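Long-range contacts in serine proteinase inhibitor 1 (PDB 6BJ5), which inhibits serine-type endopeptidases as a poxviral member of the serpin family and is important for the virulence of myxoma virus: residues S30-F35 and F251-V256; T22-Y27 and E222-L227. All blocks are in the same frame, centred on the assembly; numbering follows the deposited sequence.

Contact 1 of 2, residues S30-F35 and F251-V256; sequences SDNVVF and FSVESV. With NAG (2-acetamido-2-deoxy-beta-D-glucopyranose), chain G.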
loop_
_atom_site.group_PDB
_atom_site.type_symbol
_atom_site.label_atom_id
_atom_site.label_comp_id
_atom_site.label_asym_id
_atom_site.label_seq_id
_atom_site.Cartn_x
_atom_site.Cartn_y
_atom_site.Cartn_z
ATOM N N SER A 30 11.068 -0.132 -14.698
ATOM C CA SER A 30 10.503 -0.376 -16.010
ATOM C C SER A 30 9.001 -0.602 -15.964
ATOM O O SER A 30 8.424 -1.095 -16.940
ATOM C CB SER A 30 11.209 -1.576 -16.638
ATOM O OG SER A 30 12.604 -1.315 -16.761
ATOM N N ASP A 31 8.359 -0.293 -14.844
ATOM C CA ASP A 31 6.949 -0.605 -14.688
ATOM C C ASP A 31 6.295 0.396 -13.744
ATOM O O ASP A 31 6.954 1.240 -13.122
ATOM C CB ASP A 31 6.799 -2.044 -14.177
ATOM C CG ASP A 31 5.423 -2.606 -14.378
ATOM O OD1 ASP A 31 4.561 -1.884 -14.914
ATOM O OD2 ASP A 31 5.215 -3.788 -14.021
ATOM N N ASN A 32 4.981 0.287 -13.640
ATOM C CA ASN A 32 4.202 1.071 -12.699
ATOM C C ASN A 32 3.884 0.172 -11.503
ATOM O O ASN A 32 3.336 -0.927 -11.666
ATOM C CB ASN A 32 2.922 1.571 -13.352
ATOM C CG ASN A 32 3.162 2.560 -14.489
ATOM O OD1 ASN A 32 2.325 2.690 -15.360
ATOM N ND2 ASN A 32 4.298 3.223 -14.501
ATOM N N VAL A 33 4.251 0.613 -10.309
ATOM C CA VAL A 33 4.041 -0.176 -9.108
ATOM C C VAL A 33 3.246 0.653 -8.115
ATOM O O VAL A 33 3.541 1.837 -7.917
ATOM C CB VAL A 33 5.375 -0.619 -8.490
ATOM C CG1 VAL A 33 5.135 -1.442 -7.228
ATOM C CG2 VAL A 33 6.195 -1.382 -9.508
ATOM N N VAL A 34 2.240 0.035 -7.506
ATOM C CA VAL A 34 1.457 0.635 -6.436
ATOM C C VAL A 34 1.531 -0.276 -5.216
ATOM O O VAL A 34 1.661 -1.501 -5.322
ATOM C CB VAL A 34 -0.000 0.887 -6.867
ATOM C CG1 VAL A 34 -0.023 1.827 -8.054
ATOM C CG2 VAL A 34 -0.672 -0.417 -7.223
ATOM N N PHE A 35 1.444 0.327 -4.043
ATOM C CA PHE A 35 1.782 -0.393 -2.827
ATOM C C PHE A 35 1.015 0.221 -1.660
ATOM O O PHE A 35 0.634 1.397 -1.695
ATOM C CB PHE A 35 3.298 -0.311 -2.610
ATOM C CG PHE A 35 3.785 -0.946 -1.364
ATOM C CD1 PHE A 35 3.568 -2.284 -1.106
ATOM C CD2 PHE A 35 4.451 -0.177 -0.421
ATOM C CE1 PHE A 35 4.050 -2.868 0.064
ATOM C CE2 PHE A 35 4.912 -0.727 0.725
ATOM C CZ PHE A 35 4.712 -2.096 0.974
ATOM N N PHE A 251 -4.299 7.928 -14.181
ATOM C CA PHE A 251 -3.647 6.628 -14.175
ATOM C C PHE A 251 -4.470 5.603 -13.412
ATOM O O PHE A 251 -5.213 5.921 -12.472
ATOM C CB PHE A 251 -2.221 6.703 -13.622
ATOM C CG PHE A 251 -2.120 7.178 -12.204
ATOM C CD1 PHE A 251 -2.230 6.280 -11.144
ATOM C CD2 PHE A 251 -1.880 8.518 -11.926
ATOM C CE1 PHE A 251 -2.108 6.723 -9.816
ATOM C CE2 PHE A 251 -1.763 8.963 -10.611
ATOM C CZ PHE A 251 -1.883 8.050 -9.553
ATOM N N SER A 252 -4.302 4.357 -13.840
ATOM C CA SER A 252 -4.947 3.190 -13.252
ATOM C C SER A 252 -3.892 2.095 -13.233
ATOM O O SER A 252 -3.361 1.744 -14.288
ATOM C CB SER A 252 -6.177 2.773 -14.076
ATOM O OG SER A 252 -6.845 1.658 -13.517
ATOM N N VAL A 253 -3.541 1.596 -12.049
ATOM C CA VAL A 253 -2.456 0.630 -11.903
ATOM C C VAL A 253 -2.877 -0.458 -10.924
ATOM O O VAL A 253 -3.478 -0.178 -9.877
ATOM C CB VAL A 253 -1.146 1.302 -11.437
ATOM C CG1 VAL A 253 -0.067 0.266 -11.193
ATOM C CG2 VAL A 253 -0.680 2.277 -12.480
ATOM N N GLU A 254 -2.573 -1.703 -11.281
ATOM C CA GLU A 254 -2.748 -2.839 -10.397
ATOM C C GLU A 254 -1.425 -3.583 -10.305
ATOM O O GLU A 254 -0.755 -3.817 -11.318
ATOM C CB GLU A 254 -3.851 -3.794 -10.883
ATOM C CG GLU A 254 -4.136 -4.943 -9.899
ATOM C CD GLU A 254 -5.226 -5.897 -10.368
ATOM O OE1 GLU A 254 -6.414 -5.612 -10.105
ATOM O OE2 GLU A 254 -4.900 -6.938 -10.984
ATOM N N SER A 255 -1.065 -3.954 -9.082
ATOM C CA SER A 255 0.223 -4.561 -8.772
ATOM C C SER A 255 -0.021 -5.751 -7.866
ATOM O O SER A 255 -0.762 -5.639 -6.887
ATOM C CB SER A 255 1.167 -3.557 -8.094
ATOM O OG SER A 255 1.652 -2.599 -9.011
ATOM N N VAL A 256 0.599 -6.884 -8.193
ATOM C CA VAL A 256 0.548 -8.086 -7.364
ATOM C C VAL A 256 1.968 -8.374 -6.914
ATOM O O VAL A 256 2.801 -8.813 -7.718
ATOM C CB VAL A 256 -0.033 -9.275 -8.121
ATOM C CG1 VAL A 256 0.094 -10.521 -7.271
ATOM C CG2 VAL A 256 -1.488 -8.989 -8.487
HETATM C C1 NAG G . 10.539 -4.174 -13.755
HETATM C C2 NAG G . 10.353 -5.531 -13.084
HETATM C C3 NAG G . 9.883 -6.588 -14.076
HETATM C C4 NAG G . 8.676 -6.078 -14.846
HETATM C C5 NAG G . 8.993 -4.733 -15.485
HETATM C C6 NAG G . 7.789 -4.199 -16.253
HETATM C C7 NAG G . 11.811 -7.191 -12.057
HETATM C C8 NAG G . 13.237 -7.654 -12.109
HETATM N N2 NAG G . 11.597 -5.940 -12.455
HETATM O O3 NAG G . 9.526 -7.785 -13.376
HETATM O O4 NAG G . 8.323 -7.020 -15.864
HETATM O O5 NAG G . 9.370 -3.790 -14.481
HETATM O O6 NAG G . 7.336 -5.191 -17.181
HETATM O O7 NAG G . 10.906 -7.915 -11.674
#
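The hydroxyl oxygen of Ser255 accepts the backbone N-H of Val34, OG to N 3.1 Å, in a nearly straight bond (162° at the hydrogen). It is the one clear hydrogen bond between the two segments, and it ties the backbone of the short strand 33-35 to the face of strand 251-256. The Ser255 OG lies beside its own backbone N and opposite the carbonyl carbon (chi1 -73°), a setting that brings it down onto residues 33 and 34; the CA of Val33 is 3.4 Å from the same OG. Val34 straddles the crossing with its two methyls. Val34 CG2 rests against Ser255 CB at 3.7 Å, while Val34 CG1 meets Val253 CG1 at 3.5 Å. The other methyl of Val253, CG2, packs at 3.8 Å on the CB of Asn32, the two side chains crossing at about a right angle. Beyond these, Val34 reaches Ile299 on the adjacent strand 293-302. At the far end of segment 30-35 the chain turns toward solvent and sugar. Asp31 OD1 takes the N-H of Asn32 (OD1 to N 2.6 Å), met from above the carboxylate plane. The CB of Asp31 lies 3.1 Å from the ring O5 of an N-acetylglucosamine, whose C6 also approaches the Ser30 carbonyl. This sugar neighbours Asn28, consistent with an N-linked site whose sequon ends at Ser30. The strand axes cross at 72°, no main-chain bond joins the segments, and residues 33-35 pair instead with an antiparallel strand of the other chain. Together these mark face packing between sheets: strand 243-258 belongs to the large serpin sheet A, and strand 33-35 probably to sheet B, crossing beneath it as in other serpins.

Contact 2 of 2, residues T22-Y27 and E222-L227; sequences TFRYVY and EIVRAL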
loop_
_atom_site.group_PDB
_atom_site.type_symbol
_atom_site.label_atom_id
_atom_site.label_comp_id
_atom_site.label_asym_id
_atom_site.label_seq_id
_atom_site.Cartn_x
_atom_site.Cartn_y
_atom_site.Cartn_z
ATOM N N THR A 22 9.530 -1.159 2.719
ATOM C CA THR A 22 9.347 -2.272 1.796
ATOM C C THR A 22 9.275 -1.790 0.355
ATOM O O THR A 22 9.638 -2.544 -0.560
ATOM C CB THR A 22 8.088 -3.076 2.149
ATOM O OG1 THR A 22 8.200 -3.614 3.475
ATOM C CG2 THR A 22 7.901 -4.235 1.161
ATOM N N PHE A 23 8.822 -0.541 0.124
ATOM C CA PHE A 23 8.594 -0.106 -1.252
ATOM C C PHE A 23 9.873 -0.133 -2.064
ATOM O O PHE A 23 9.841 -0.514 -3.237
ATOM C CB PHE A 23 7.961 1.286 -1.319
ATOM C CG PHE A 23 7.604 1.699 -2.740
ATOM C CD1 PHE A 23 6.456 1.203 -3.356
ATOM C CD2 PHE A 23 8.419 2.551 -3.459
ATOM C CE1 PHE A 23 6.149 1.544 -4.647
ATOM C CE2 PHE A 23 8.109 2.899 -4.740
ATOM C CZ PHE A 23 6.975 2.395 -5.342
ATOM N N ARG A 24 11.022 0.149 -1.440
ATOM C CA ARG A 24 12.282 0.101 -2.179
ATOM C C ARG A 24 12.621 -1.262 -2.776
ATOM O O ARG A 24 13.402 -1.308 -3.730
ATOM C CB ARG A 24 13.429 0.659 -1.332
ATOM C CG ARG A 24 13.106 1.948 -0.559
ATOM C CD ARG A 24 14.272 2.421 0.343
ATOM N NE ARG A 24 13.888 3.518 1.240
ATOM C CZ ARG A 24 14.667 4.059 2.180
ATOM N NH1 ARG A 24 15.880 3.564 2.427
ATOM N NH2 ARG A 24 14.237 5.120 2.855
ATOM N N TYR A 25 12.008 -2.358 -2.319
ATOM C CA TYR A 25 12.329 -3.666 -2.878
ATOM C C TYR A 25 11.314 -4.135 -3.893
ATOM O O TYR A 25 11.550 -5.141 -4.560
ATOM C CB TYR A 25 12.461 -4.724 -1.770
ATOM C CG TYR A 25 13.449 -4.304 -0.720
ATOM C CD1 TYR A 25 13.055 -3.492 0.323
ATOM C CD2 TYR A 25 14.790 -4.650 -0.817
ATOM C CE1 TYR A 25 13.939 -3.068 1.259
ATOM C CE2 TYR A 25 15.693 -4.227 0.125
ATOM C CZ TYR A 25 15.254 -3.432 1.167
ATOM O OH TYR A 25 16.099 -2.969 2.147
ATOM N N VAL A 26 10.204 -3.428 -4.031
ATOM C CA VAL A 26 9.244 -3.709 -5.089
ATOM C C VAL A 26 9.227 -2.625 -6.152
ATOM O O VAL A 26 8.635 -2.841 -7.223
ATOM C CB VAL A 26 7.826 -3.925 -4.519
ATOM C CG1 VAL A 26 7.864 -5.041 -3.500
ATOM C CG2 VAL A 26 7.265 -2.626 -3.910
ATOM N N TYR A 27 9.877 -1.488 -5.908
ATOM C CA TYR A 27 9.955 -0.430 -6.903
ATOM C C TYR A 27 10.509 -0.983 -8.204
ATOM O O TYR A 27 11.340 -1.895 -8.217
ATOM C CB TYR A 27 10.823 0.723 -6.415
ATOM C CG TYR A 27 11.237 1.639 -7.544
ATOM C CD1 TYR A 27 10.315 2.447 -8.191
ATOM C CD2 TYR A 27 12.555 1.664 -7.984
ATOM C CE1 TYR A 27 10.700 3.261 -9.231
ATOM C CE2 TYR A 27 12.946 2.475 -9.012
ATOM C CZ TYR A 27 12.021 3.268 -9.638
ATOM O OH TYR A 27 12.442 4.065 -10.674
ATOM N N GLU A 222 16.601 7.549 -7.343
ATOM C CA GLU A 222 17.265 8.190 -6.218
ATOM C C GLU A 222 16.263 8.574 -5.131
ATOM O O GLU A 222 16.560 8.442 -3.937
ATOM C CB GLU A 222 18.075 9.385 -6.707
ATOM C CG GLU A 222 19.352 9.596 -5.894
ATOM C CD GLU A 222 20.350 8.425 -6.031
ATOM O OE1 GLU A 222 20.247 7.639 -7.000
ATOM O OE2 GLU A 222 21.241 8.283 -5.159
ATOM N N ILE A 223 15.087 9.081 -5.517
ATOM C CA ILE A 223 14.048 9.370 -4.527
ATOM C C ILE A 223 13.620 8.099 -3.804
ATOM O O ILE A 223 13.363 8.105 -2.596
ATOM C CB ILE A 223 12.840 10.046 -5.186
ATOM C CG1 ILE A 223 13.245 11.390 -5.765
ATOM C CG2 ILE A 223 11.733 10.224 -4.165
ATOM C CD1 ILE A 223 13.769 12.304 -4.726
ATOM N N VAL A 224 13.489 7.001 -4.542
ATOM C CA VAL A 224 13.054 5.750 -3.931
ATOM C C VAL A 224 14.046 5.318 -2.856
ATOM O O VAL A 224 13.666 4.979 -1.728
ATOM C CB VAL A 224 12.856 4.675 -5.009
ATOM C CG1 VAL A 224 12.766 3.300 -4.386
ATOM C CG2 VAL A 224 11.604 4.976 -5.813
ATOM N N ARG A 225 15.336 5.341 -3.184
ATOM C CA ARG A 225 16.348 4.880 -2.243
ATOM C C ARG A 225 16.485 5.773 -1.014
ATOM O O ARG A 225 17.103 5.344 -0.039
ATOM C CB ARG A 225 17.683 4.722 -2.962
ATOM C CG ARG A 225 17.709 3.459 -3.813
ATOM C CD ARG A 225 19.038 3.252 -4.484
ATOM N NE ARG A 225 19.250 4.269 -5.506
ATOM C CZ ARG A 225 18.772 4.179 -6.744
ATOM N NH1 ARG A 225 18.058 3.116 -7.110
ATOM N NH2 ARG A 225 18.997 5.154 -7.614
ATOM N N ALA A 226 15.901 6.970 -1.017
ATOM C CA ALA A 226 15.956 7.883 0.118
ATOM C C ALA A 226 14.659 8.004 0.918
ATOM O O ALA A 226 14.663 8.670 1.962
ATOM C CB ALA A 226 16.347 9.287 -0.372
ATOM N N LEU A 227 13.541 7.454 0.435
ATOM C CA LEU A 227 12.236 7.735 1.038
ATOM C C LEU A 227 12.143 7.157 2.446
ATOM O O LEU A 227 12.326 5.952 2.646
ATOM C CB LEU A 227 11.116 7.149 0.167
ATOM C CG LEU A 227 9.720 7.785 0.147
ATOM C CD1 LEU A 227 8.665 6.795 0.513
ATOM C CD2 LEU A 227 9.603 9.070 0.982
#
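A methyl of Val224 sits almost centrally over the Tyr27 ring, CG2 lying 3.8 Å from its centroid and 13° off the ring normal, a CH-pi contact. Val224 CG2 also meets the edge of the Phe23 ring, 4.2 Å from CE2, so one methyl serves both Phe23, in the weakly bonded helix 23-26, and Tyr27, just after it. Tyr27 CG lies opposite its backbone N (chi1 164°), which swings the ring toward helix 220-226, and the CB of Tyr27 packs 3.8 Å from the other Val224 methyl, CG1. Arg24 shares the largest part of the interface with Val224. The modelled guanidinium of Arg24 comes too close to Leu227 for its exact placement to be trusted, but the aliphatic part is sounder: the extended chain slides past the valine in the opposing direction, with Arg24 CG 3.3 Å from the Val224 carbonyl O. A positive charge near the C-terminal end of helix 220-226 may be favoured by the helix dipole. Arg24 also makes a cation-pi contact with Trp21, whereas Arg225 turns back to Glu222 in a salt bridge. Helix 23-26 also packs through Phe23 and Val26 on strand 33-35, while Ile223 of helix 220-226 packs on strand 210-217, and Met17 and Met31 of the other chain of the assembly touch Val224 and Leu227.

In the fold
The first segments of the two contacts follow one another in the chain: helix 23-26 of contact 2 leads into strand 33-35 of contact 1, and the two elements pack on each other, whereas residues 222-227 and 251-256 come from separate elements far along the sequence. Contact 1 is the more buried and joins strand to strand, combining small aliphatic groups with a hydroxyl bound to a backbone amide; its Ser30 and Asp31 end faces the glycan. Contact 2, partly buried, joins helix to helix through an aliphatic-aromatic patch and an arginine among carbonyls. The other chain of the assembly pairs with strand 33-35 in contact 1 and packs by side chains on contact 2.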